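Local structure of TCP pilus virulence regulatory protein (Vibrio cholerae, 4MLO) at residues 31-36 and 79-84; 103-108 and 160-165; 220-225 and 243-248; 25-30 and 63-68. The protein is an AraC-family transcriptional activator that binds DNA, probably to switch on virulence genes such as those of the TCP pilus, and holds palmitoleic acid in a pocket. All coordinates share one frame; numbering follows the deposited sequence.

Interaction 1: residues 31-36 and 79-84; sequences KMFWID and INVSVI. With PAM (palmitoleic acid), chain E.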
# COMPACT_ATOMS: atom_id res chain seq x y z
N LYS A 31 -2.77 -1.73 -2.72
CA LYS A 31 -2.06 -3.00 -2.54
C LYS A 31 -3.00 -4.08 -2.05
O LYS A 31 -3.95 -3.83 -1.32
CB LYS A 31 -0.88 -2.87 -1.54
CG LYS A 31 0.29 -2.14 -2.14
CD LYS A 31 1.42 -1.99 -1.17
CE LYS A 31 2.43 -1.00 -1.70
NZ LYS A 31 3.27 -1.62 -2.74
N MET A 32 -2.68 -5.32 -2.43
CA MET A 32 -3.38 -6.49 -1.93
C MET A 32 -2.31 -7.50 -1.57
O MET A 32 -1.30 -7.61 -2.27
CB MET A 32 -4.34 -7.06 -2.98
CG MET A 32 -5.40 -6.07 -3.43
SD MET A 32 -6.36 -6.63 -4.89
CE MET A 32 -7.27 -7.99 -4.18
N PHE A 33 -2.48 -8.21 -0.45
CA PHE A 33 -1.51 -9.25 -0.14
C PHE A 33 -2.18 -10.41 0.57
O PHE A 33 -3.29 -10.30 1.10
CB PHE A 33 -0.31 -8.72 0.67
CG PHE A 33 -0.60 -8.36 2.11
CD1 PHE A 33 -0.85 -7.04 2.46
CD2 PHE A 33 -0.56 -9.33 3.11
CE1 PHE A 33 -1.08 -6.69 3.79
CE2 PHE A 33 -0.78 -8.98 4.45
CZ PHE A 33 -1.05 -7.67 4.78
N TRP A 34 -1.51 -11.56 0.51
CA TRP A 34 -1.99 -12.79 1.14
C TRP A 34 -0.84 -13.78 1.23
O TRP A 34 0.13 -13.70 0.47
CB TRP A 34 -3.16 -13.40 0.38
CG TRP A 34 -2.79 -13.89 -0.98
CD1 TRP A 34 -2.46 -15.16 -1.32
CD2 TRP A 34 -2.71 -13.11 -2.18
NE1 TRP A 34 -2.15 -15.22 -2.66
CE2 TRP A 34 -2.31 -13.98 -3.21
CE3 TRP A 34 -2.91 -11.76 -2.48
CZ2 TRP A 34 -2.13 -13.55 -4.53
CZ3 TRP A 34 -2.73 -11.34 -3.79
CH2 TRP A 34 -2.33 -12.23 -4.79
N ILE A 35 -0.98 -14.73 2.15
CA ILE A 35 0.01 -15.78 2.35
C ILE A 35 -0.39 -17.00 1.52
O ILE A 35 -1.57 -17.19 1.19
CB ILE A 35 0.12 -16.12 3.86
CG1 ILE A 35 -1.17 -16.74 4.40
CG2 ILE A 35 0.50 -14.85 4.66
CD1 ILE A 35 -1.11 -17.15 5.87
N ASP A 36 0.60 -17.83 1.16
CA ASP A 36 0.33 -18.93 0.24
C ASP A 36 0.04 -20.24 0.95
O ASP A 36 -0.34 -21.22 0.29
CB ASP A 36 1.52 -19.14 -0.71
CG ASP A 36 2.73 -19.73 -0.01
OD1 ASP A 36 2.82 -19.67 1.24
OD2 ASP A 36 3.60 -20.26 -0.72
N ILE A 79 6.58 -19.50 4.75
CA ILE A 79 5.39 -18.97 4.10
C ILE A 79 5.87 -17.97 3.06
O ILE A 79 6.84 -17.24 3.31
CB ILE A 79 4.45 -18.28 5.11
CG1 ILE A 79 3.77 -19.31 6.01
CG2 ILE A 79 3.42 -17.42 4.39
CD1 ILE A 79 3.01 -18.66 7.16
N ASN A 80 5.20 -17.93 1.92
CA ASN A 80 5.41 -16.88 0.93
C ASN A 80 4.28 -15.89 1.01
O ASN A 80 3.10 -16.27 0.93
CB ASN A 80 5.51 -17.46 -0.48
CG ASN A 80 6.74 -18.33 -0.66
OD1 ASN A 80 7.81 -18.01 -0.15
ND2 ASN A 80 6.58 -19.45 -1.36
N VAL A 81 4.63 -14.60 1.11
CA VAL A 81 3.64 -13.52 1.10
C VAL A 81 3.66 -12.86 -0.26
O VAL A 81 4.67 -12.27 -0.66
CB VAL A 81 3.91 -12.49 2.21
CG1 VAL A 81 2.74 -11.52 2.34
CG2 VAL A 81 4.15 -13.19 3.53
N SER A 82 2.53 -12.94 -0.97
CA SER A 82 2.40 -12.32 -2.27
C SER A 82 1.79 -10.94 -2.09
O SER A 82 0.84 -10.77 -1.32
CB SER A 82 1.52 -13.17 -3.19
OG SER A 82 2.07 -14.45 -3.39
N VAL A 83 2.32 -9.97 -2.84
CA VAL A 83 1.90 -8.58 -2.76
C VAL A 83 1.66 -8.07 -4.18
O VAL A 83 2.60 -8.02 -4.98
CB VAL A 83 2.96 -7.71 -2.07
CG1 VAL A 83 2.47 -6.23 -1.94
CG2 VAL A 83 3.31 -8.28 -0.73
N ILE A 84 0.44 -7.64 -4.46
CA ILE A 84 0.10 -6.98 -5.72
C ILE A 84 0.01 -5.49 -5.44
O ILE A 84 -0.73 -5.08 -4.54
CB ILE A 84 -1.23 -7.49 -6.30
CG1 ILE A 84 -1.16 -8.98 -6.63
CG2 ILE A 84 -1.64 -6.71 -7.56
CD1 ILE A 84 -2.52 -9.57 -7.02
C1 PAM E . 6.09 -3.50 -0.74
O1 PAM E . 6.24 -4.54 -1.44
O2 PAM E . 5.54 -2.48 -1.20
C2 PAM E . 6.61 -3.46 0.67
C3 PAM E . 5.49 -3.15 1.68
C4 PAM E . 4.42 -4.24 1.60
C5 PAM E . 3.31 -4.05 2.63
C6 PAM E . 2.18 -5.06 2.42
C7 PAM E . 2.63 -6.51 2.60
C8 PAM E . 2.97 -6.79 4.05
C9 PAM E . 3.49 -8.21 4.26
C10 PAM E . 4.73 -8.60 3.92
C11 PAM E . 5.73 -7.68 3.25
C12 PAM E . 7.18 -7.99 3.62
C13 PAM E . 8.04 -6.79 3.20
C14 PAM E . 9.39 -6.71 3.86
C15 PAM E . 9.29 -6.64 5.38
C16 PAM E . 10.49 -5.97 6.00
O HOH W 1 0.99 -15.73 -1.53

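Interaction 2: residues 103-108 and 160-165; sequences MIRNLY and NSIFIT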
# COMPACT_ATOMS: atom_id res chain seq x y z
N MET A 103 -24.43 6.51 -6.50
CA MET A 103 -25.41 6.68 -5.42
C MET A 103 -25.15 5.69 -4.30
O MET A 103 -25.28 6.02 -3.12
CB MET A 103 -26.84 6.51 -5.92
CG MET A 103 -27.90 6.47 -4.80
SD MET A 103 -29.43 5.63 -5.25
CE MET A 103 -28.91 3.92 -5.37
N ILE A 104 -24.81 4.45 -4.67
CA ILE A 104 -24.49 3.42 -3.69
C ILE A 104 -23.26 3.82 -2.88
O ILE A 104 -23.24 3.73 -1.64
CB ILE A 104 -24.25 2.07 -4.40
CG1 ILE A 104 -25.49 1.65 -5.21
CG2 ILE A 104 -23.88 0.98 -3.38
CD1 ILE A 104 -25.23 0.49 -6.16
N ARG A 105 -22.22 4.28 -3.56
CA ARG A 105 -20.95 4.49 -2.89
C ARG A 105 -20.94 5.77 -2.05
O ARG A 105 -20.23 5.84 -1.05
CB ARG A 105 -19.83 4.48 -3.94
CG ARG A 105 -19.75 3.14 -4.63
CD ARG A 105 -18.66 3.06 -5.67
NE ARG A 105 -17.32 2.98 -5.06
CZ ARG A 105 -16.38 3.92 -5.16
NH1 ARG A 105 -16.59 5.05 -5.85
NH2 ARG A 105 -15.20 3.72 -4.57
N ASN A 106 -21.72 6.78 -2.44
CA ASN A 106 -21.82 7.98 -1.63
C ASN A 106 -22.40 7.71 -0.25
O ASN A 106 -22.22 8.53 0.66
CB ASN A 106 -22.65 9.05 -2.33
CG ASN A 106 -21.88 9.76 -3.41
OD1 ASN A 106 -20.64 9.78 -3.39
ND2 ASN A 106 -22.60 10.37 -4.36
N LEU A 107 -23.08 6.58 -0.06
CA LEU A 107 -23.56 6.21 1.26
C LEU A 107 -22.48 5.58 2.15
O LEU A 107 -22.65 5.50 3.36
CB LEU A 107 -24.74 5.25 1.12
CG LEU A 107 -26.00 5.88 0.52
CD1 LEU A 107 -27.09 4.85 0.21
CD2 LEU A 107 -26.56 6.92 1.47
N TYR A 108 -21.37 5.13 1.56
CA TYR A 108 -20.33 4.44 2.31
C TYR A 108 -19.43 5.41 3.08
O TYR A 108 -19.21 6.56 2.67
CB TYR A 108 -19.46 3.63 1.34
CG TYR A 108 -20.13 2.46 0.63
CD1 TYR A 108 -21.30 1.88 1.12
CD2 TYR A 108 -19.57 1.93 -0.54
CE1 TYR A 108 -21.89 0.80 0.49
CE2 TYR A 108 -20.17 0.84 -1.18
CZ TYR A 108 -21.33 0.28 -0.66
OH TYR A 108 -21.92 -0.80 -1.28
N ASN A 160 -19.26 -1.35 4.12
CA ASN A 160 -19.96 -0.08 3.88
C ASN A 160 -18.95 1.07 3.85
O ASN A 160 -19.15 2.13 4.45
CB ASN A 160 -21.02 0.16 4.95
CG ASN A 160 -22.10 1.11 4.50
OD1 ASN A 160 -22.15 2.27 4.93
ND2 ASN A 160 -22.99 0.62 3.64
N SER A 161 -17.81 0.83 3.17
CA SER A 161 -16.65 1.72 3.20
C SER A 161 -16.03 1.87 1.82
O SER A 161 -15.93 0.90 1.06
CB SER A 161 -15.56 1.19 4.14
OG SER A 161 -15.98 1.23 5.49
N ILE A 162 -15.55 3.07 1.53
CA ILE A 162 -14.87 3.35 0.27
C ILE A 162 -13.48 2.73 0.31
O ILE A 162 -12.72 2.93 1.28
CB ILE A 162 -14.78 4.87 0.04
CG1 ILE A 162 -16.17 5.48 -0.18
CG2 ILE A 162 -13.86 5.19 -1.15
CD1 ILE A 162 -16.87 5.01 -1.44
N PHE A 163 -13.13 1.98 -0.73
CA PHE A 163 -11.76 1.55 -0.96
C PHE A 163 -11.12 2.41 -2.05
O PHE A 163 -10.08 3.03 -1.81
CB PHE A 163 -11.71 0.07 -1.34
CG PHE A 163 -10.30 -0.46 -1.49
CD1 PHE A 163 -9.86 -0.96 -2.71
CD2 PHE A 163 -9.41 -0.42 -0.42
CE1 PHE A 163 -8.58 -1.42 -2.87
CE2 PHE A 163 -8.09 -0.89 -0.58
CZ PHE A 163 -7.70 -1.39 -1.80
N ILE A 164 -11.75 2.51 -3.22
CA ILE A 164 -11.21 3.35 -4.30
C ILE A 164 -11.65 4.79 -4.03
O ILE A 164 -12.79 5.19 -4.30
CB ILE A 164 -11.64 2.88 -5.69
CG1 ILE A 164 -11.28 1.40 -5.90
CG2 ILE A 164 -11.01 3.78 -6.78
CD1 ILE A 164 -9.79 1.09 -5.71
N THR A 165 -10.72 5.57 -3.52
CA THR A 165 -10.98 6.94 -3.10
C THR A 165 -11.22 7.83 -4.30
O THR A 165 -10.71 7.59 -5.39
CB THR A 165 -9.80 7.48 -2.29
OG1 THR A 165 -9.61 6.63 -1.15
CG2 THR A 165 -10.07 8.88 -1.80
O HOH W 2 -14.34 6.96 -5.60

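Interaction 3: residues 220-225 and 243-248; sequences IRISYS and SGFASV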
# COMPACT_ATOMS: atom_id res chain seq x y z
N ILE A 220 6.56 9.17 2.74
CA ILE A 220 6.46 9.16 1.28
C ILE A 220 7.82 8.89 0.65
O ILE A 220 7.93 8.12 -0.33
CB ILE A 220 5.84 10.48 0.79
CG1 ILE A 220 4.41 10.62 1.34
CG2 ILE A 220 5.88 10.57 -0.77
CD1 ILE A 220 3.87 12.00 1.12
N ARG A 221 8.88 9.46 1.23
CA ARG A 221 10.24 9.23 0.74
C ARG A 221 10.68 7.78 0.94
O ARG A 221 11.37 7.23 0.08
CB ARG A 221 11.23 10.18 1.41
CG ARG A 221 11.05 11.64 0.96
CD ARG A 221 12.08 12.58 1.61
NE ARG A 221 12.03 13.89 0.95
CZ ARG A 221 12.35 15.05 1.49
NH1 ARG A 221 12.77 15.15 2.73
NH2 ARG A 221 12.21 16.16 0.74
N ILE A 222 10.27 7.12 2.03
CA ILE A 222 10.63 5.70 2.17
C ILE A 222 9.96 4.87 1.10
O ILE A 222 10.55 3.94 0.53
CB ILE A 222 10.27 5.19 3.58
CG1 ILE A 222 11.20 5.77 4.67
CG2 ILE A 222 10.30 3.63 3.68
CD1 ILE A 222 12.69 5.48 4.50
N SER A 223 8.70 5.14 0.83
CA SER A 223 8.03 4.34 -0.18
C SER A 223 8.63 4.61 -1.57
O SER A 223 8.71 3.69 -2.38
CB SER A 223 6.54 4.58 -0.09
OG SER A 223 6.07 4.04 1.14
N TYR A 224 9.13 5.82 -1.82
CA TYR A 224 9.88 6.08 -3.04
C TYR A 224 11.15 5.23 -3.09
O TYR A 224 11.46 4.62 -4.13
CB TYR A 224 10.17 7.59 -3.11
CG TYR A 224 10.75 8.10 -4.40
CD1 TYR A 224 12.10 8.10 -4.62
CD2 TYR A 224 9.94 8.71 -5.35
CE1 TYR A 224 12.65 8.61 -5.79
CE2 TYR A 224 10.49 9.22 -6.54
CZ TYR A 224 11.86 9.13 -6.74
OH TYR A 224 12.46 9.64 -7.90
N SER A 225 11.89 5.14 -1.98
CA SER A 225 13.11 4.32 -1.97
C SER A 225 12.79 2.85 -2.23
O SER A 225 13.60 2.14 -2.86
CB SER A 225 13.85 4.49 -0.63
OG SER A 225 13.29 3.78 0.47
N SER A 243 15.99 9.68 -3.12
CA SER A 243 14.73 9.68 -2.44
C SER A 243 14.52 10.91 -1.58
O SER A 243 13.46 11.02 -0.95
CB SER A 243 14.64 8.46 -1.54
OG SER A 243 14.78 7.27 -2.30
N GLY A 244 15.49 11.83 -1.53
CA GLY A 244 15.30 13.11 -0.87
C GLY A 244 15.76 13.18 0.56
O GLY A 244 15.51 14.21 1.22
N PHE A 245 16.46 12.16 1.05
CA PHE A 245 17.01 12.22 2.40
C PHE A 245 18.30 13.07 2.46
O PHE A 245 19.07 13.16 1.49
CB PHE A 245 17.24 10.79 2.90
CG PHE A 245 15.96 10.06 3.12
CD1 PHE A 245 15.20 10.30 4.27
CD2 PHE A 245 15.46 9.17 2.18
CE1 PHE A 245 13.99 9.64 4.47
CE2 PHE A 245 14.25 8.49 2.38
CZ PHE A 245 13.52 8.73 3.51
N ALA A 246 18.54 13.65 3.63
CA ALA A 246 19.65 14.58 3.79
C ALA A 246 20.98 13.86 3.74
O ALA A 246 21.99 14.44 3.37
CB ALA A 246 19.51 15.34 5.11
N SER A 247 20.98 12.57 4.10
CA SER A 247 22.19 11.77 4.21
C SER A 247 21.77 10.31 4.25
O SER A 247 20.60 9.99 4.43
CB SER A 247 22.99 12.08 5.46
OG SER A 247 22.23 11.72 6.58
N VAL A 248 22.77 9.42 4.06
CA VAL A 248 22.56 7.98 4.19
C VAL A 248 22.15 7.60 5.60
O VAL A 248 21.28 6.73 5.79
CB VAL A 248 23.83 7.22 3.77
CG1 VAL A 248 23.71 5.73 4.12
CG2 VAL A 248 24.04 7.41 2.30

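Interaction 4: residues 25-30 and 63-68; sequences LYINDY and KNSIQR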
# COMPACT_ATOMS: atom_id res chain seq x y z
N LEU A 25 4.06 3.33 7.52
CA LEU A 25 4.25 2.89 6.14
C LEU A 25 3.21 3.59 5.25
O LEU A 25 2.01 3.29 5.37
CB LEU A 25 4.11 1.38 6.03
CG LEU A 25 4.32 0.77 4.64
CD1 LEU A 25 5.80 0.92 4.25
CD2 LEU A 25 3.82 -0.69 4.55
N TYR A 26 3.69 4.46 4.36
CA TYR A 26 2.86 5.15 3.37
C TYR A 26 2.58 4.24 2.19
O TYR A 26 3.50 3.66 1.58
CB TYR A 26 3.54 6.45 2.89
CG TYR A 26 2.84 7.09 1.72
CD1 TYR A 26 1.68 7.82 1.89
CD2 TYR A 26 3.35 6.95 0.45
CE1 TYR A 26 1.03 8.38 0.77
CE2 TYR A 26 2.72 7.46 -0.62
CZ TYR A 26 1.57 8.16 -0.46
OH TYR A 26 1.01 8.64 -1.64
N ILE A 27 1.31 4.11 1.85
CA ILE A 27 0.87 3.20 0.80
C ILE A 27 0.77 4.05 -0.46
O ILE A 27 -0.18 4.81 -0.64
CB ILE A 27 -0.45 2.51 1.15
CG1 ILE A 27 -0.32 1.75 2.47
CG2 ILE A 27 -0.84 1.59 0.05
CD1 ILE A 27 0.80 0.69 2.49
N ASN A 28 1.76 3.91 -1.36
CA ASN A 28 1.90 4.78 -2.53
C ASN A 28 0.87 4.46 -3.60
O ASN A 28 0.50 5.34 -4.40
CB ASN A 28 3.30 4.64 -3.12
CG ASN A 28 3.55 5.63 -4.21
OD1 ASN A 28 3.63 6.81 -3.93
ND2 ASN A 28 3.65 5.17 -5.46
N ASP A 29 0.44 3.21 -3.67
CA ASP A 29 -0.53 2.71 -4.63
C ASP A 29 -1.35 1.62 -3.95
O ASP A 29 -0.92 1.04 -2.97
CB ASP A 29 0.15 2.13 -5.87
CG ASP A 29 0.58 3.22 -6.83
OD1 ASP A 29 -0.30 3.96 -7.32
OD2 ASP A 29 1.79 3.34 -7.06
N TYR A 30 -2.55 1.35 -4.47
CA TYR A 30 -3.40 0.32 -3.88
C TYR A 30 -2.67 -1.01 -3.85
O TYR A 30 -1.98 -1.37 -4.81
CB TYR A 30 -4.71 0.16 -4.67
CG TYR A 30 -5.58 1.35 -4.54
CD1 TYR A 30 -5.56 2.35 -5.50
CD2 TYR A 30 -6.39 1.51 -3.43
CE1 TYR A 30 -6.36 3.50 -5.35
CE2 TYR A 30 -7.20 2.64 -3.28
CZ TYR A 30 -7.17 3.62 -4.25
OH TYR A 30 -7.94 4.74 -4.10
N LYS A 63 -4.71 3.22 -0.93
CA LYS A 63 -3.74 4.21 -1.36
C LYS A 63 -3.83 5.44 -0.48
O LYS A 63 -4.93 5.86 -0.09
CB LYS A 63 -3.99 4.59 -2.81
CG LYS A 63 -2.92 5.49 -3.39
CD LYS A 63 -3.25 5.97 -4.80
CE LYS A 63 -2.14 6.86 -5.31
NZ LYS A 63 -2.45 7.54 -6.60
N ASN A 64 -2.66 5.99 -0.15
CA ASN A 64 -2.44 7.20 0.66
C ASN A 64 -2.70 6.97 2.13
O ASN A 64 -2.70 7.91 2.91
CB ASN A 64 -3.27 8.40 0.17
CG ASN A 64 -2.85 8.86 -1.20
OD1 ASN A 64 -1.67 8.87 -1.53
ND2 ASN A 64 -3.82 9.21 -2.02
N SER A 65 -2.89 5.72 2.54
CA SER A 65 -3.03 5.47 3.95
C SER A 65 -1.64 5.40 4.59
O SER A 65 -0.63 5.22 3.91
CB SER A 65 -3.80 4.17 4.21
OG SER A 65 -3.13 3.04 3.67
N ILE A 66 -1.60 5.53 5.91
CA ILE A 66 -0.38 5.42 6.70
C ILE A 66 -0.60 4.25 7.64
O ILE A 66 -1.38 4.35 8.60
CB ILE A 66 -0.06 6.70 7.47
CG1 ILE A 66 0.16 7.87 6.53
CG2 ILE A 66 1.16 6.49 8.39
CD1 ILE A 66 1.28 7.70 5.56
N GLN A 67 0.09 3.14 7.37
CA GLN A 67 -0.17 1.88 8.04
C GLN A 67 0.73 1.65 9.25
O GLN A 67 1.91 2.01 9.25
CB GLN A 67 -0.00 0.73 7.05
CG GLN A 67 -0.98 0.77 5.87
CD GLN A 67 -2.39 0.40 6.27
OE1 GLN A 67 -2.61 -0.25 7.28
NE2 GLN A 67 -3.37 0.77 5.43
N ARG A 68 0.15 1.03 10.28
CA ARG A 68 0.87 0.53 11.46
C ARG A 68 0.35 -0.86 11.78
O ARG A 68 -0.72 -0.98 12.39
CB ARG A 68 0.68 1.45 12.66
CG ARG A 68 1.16 2.86 12.43
CD ARG A 68 0.76 3.81 13.55
NE ARG A 68 1.02 5.17 13.15
CZ ARG A 68 0.15 5.99 12.56
NH1 ARG A 68 -1.10 5.64 12.34
NH2 ARG A 68 0.56 7.19 12.23
O HOH W 3 0.79 6.79 -7.30
O HOH W 4 -6.94 6.60 -1.61

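Interaction 1: residues 31-36 and 79-84
F33 and V83 form a non-hydrogen-bonded pair between antiparallel strands 31-35 and 79-86 of the cupin-like domain's five-stranded sheet. With V81 and K31 they line the palmitoleic acid pocket. The F33 ring sits with CG between its backbone N and carbonyl carbon (chi1 71°). This sets one ring face against the fatty chain. PAM C7 lies over that face, 3.5 Å from F33 CD1. V81 CG1 meets the ring obliquely, 4.0 Å from F33 CD2. V83 CG2 touches both F33 CB, at 3.9 Å, and PAM C7. K31 runs extended and bends only at its last torsion (chi4 -78°). K31 NZ then donates to PAM O2 at 2.9 Å and also bonds T85 OG1. K230 and Y12 hold the same ligand, so its carboxylate has several polar partners.

The other face carries W34, S82 and I84. S82 CB rests over the six-membered ring of W34, a CH-pi contact. I84 CD1 comes to the ring edge instead, 3.5 Å from W34 CH2. L127 and V131 of helix 121-131 also pack on W34. Two pairs of backbone bonds join M32 to I84 and W34 to S82. Beyond the strand end, D36 N bonds N80 O. In return N80 N meets D36 OD1 at 3.0 Å, coming from above the carboxylate plane, 59° out of it.

Interaction 2: residues 103-108 and 160-165
The Schellman motif that ends helix 141-159 turns N160 against Y108, and the loop behind it meets R105. N160 is the C-prime residue: its N bonds back to K157 O, and S161 N bonds to E156 O. Its amide comes up at the edge of the Y108 ring, with N160 ND2 3.3 Å from Y108 CD1. The two planes stand 73° apart. I162 CD1 also lies at that ring's edge and is 4.0 Å from Y108 CB. The carbonyl of I104, one turn back, sits over the centre of the ring.

The contact thus joins the end of helix 102-106 to the loop leading from helix 141-159 toward helix 170-180. R105 makes the polar link between the two. A bend at chi3 (73°) turns its guanidinium toward that loop. R105 NH2 donates to I164 O at 2.8 Å, a fairly straight bond (156°) lying in the guanidinium plane. Water 2 makes a second link, accepting from R105 NH1 at 3.0 Å and donating to I164 O at 2.7 Å. I162 CD1 lies over one guanidinium face, toward its rim, 3.7 Å above the plane. I162 CD1 is also 3.5 Å from R105 O. E156, back in helix 141-159, is a further partner of the arginine. Its OE1 pairs with R105 NE in a salt bridge, while OE2 accepts the backbone N-H groups of F163 and I164.

Interaction 3: residues 220-225 and 243-248
R221 lies along the backbone of S243 and G244, and F245 packs beside it. The tight part gathers round F245, I222 and S243 O. F245 puts only the far end of its ring into the contact. F245 CZ is 3.4 Å from R221 CB and 3.5 Å from I222 CD1. I222 crosses the phenylalanine side chain at about a right angle, and F251 meets the F245 ring from helix 248-259. S243 O is buried without a polar partner, with R221 CG 3.1 Å away. S225 turns its hydroxyl back to I222 O in its own helix (chi1 77°). S225 CB is left to face S243 OG at 3.4 Å, and that hydroxyl bonds I239 O.

Residues 243-248 are the turn between helices 236-242 and 248-259, consistent with a helix-turn-helix of the AraC-family DNA-binding domain. The turn starts with a Schellman motif at G244. Having no side chain, G244 lets the extended R221 pass close by.

Toward the partly exposed side the contacts are not bonds. G244 O lies over one face of the R221 guanidinium, but the 3.3 Å approach of G244 O to R221 NH1 is poorly angled. R221 NE bonds I182 O. At the loose rim Y224 meets S243 with its ring edge, Y224 CD1 3.6 Å from S243 OG.

Interaction 4: residues 25-30 and 63-68
Y26 and I66 pair where strands 19-26 and 66-73 run antiparallel at the edge of the four-stranded sheet of the cupin-like domain. Backbone bonds come first. L25 and Q67 are a hydrogen-bonded pair, with Q67 N to L25 O at 2.8 Å. Past the regular strand, I27 N bonds S65 O and N64 N bonds I27 O.

Side-chain hydrogen bonds add to these. Y26 OH donates to N64 OD1 at 2.7 Å, nearly in line with the amide C=O (166°). N64 ND2 goes on to E172. Q67 bends at chi2 (-73°) and gives Q67 NE2 to S65 OG at 2.9 Å. S65 OG also bonds K62 O.

Apolar contacts form a third group. I66 CD1 lies at the Y26 ring edge, 3.7 Å from Y26 CD1. I27 CG1 touches Q67 CG at 3.6 Å. L25 turns to the opposite face from Y26 and touches the palmitoleic acid.

One CH-pi contact involves K63. K63 CB sits 3.5 Å above the centre of the Y30 ring. The chain then runs fully extended past N28 O to a salt bridge with D88. D29 OD1 is 4.2 Å from K63 NZ, beyond a salt bridge, but would probably still help to stabilise the lysine's charge.

How the interactions relate
From the N terminus, residues 25-30 run straight into 31-36. Their partners 63-68 and 79-84 follow in the same order, so interactions 4 and 1 cross. They close loops of 32 and 42 residues, one in each of the two sheets of the cupin-like domain. Interaction 2 comes next in series, closing a mostly helical loop around 109-159. Interaction 3 closes the short loop holding helix 236-242. Interaction 4 lies near the centre of the chain and touches both later contacts. Y30 OH probably bonds T165 N of interaction 2. I220 of interaction 3 packs on Y26, joining helix 213-230 to the cupin-like domain. Interactions 2 and 3 lie on opposite sides of the chain's centre.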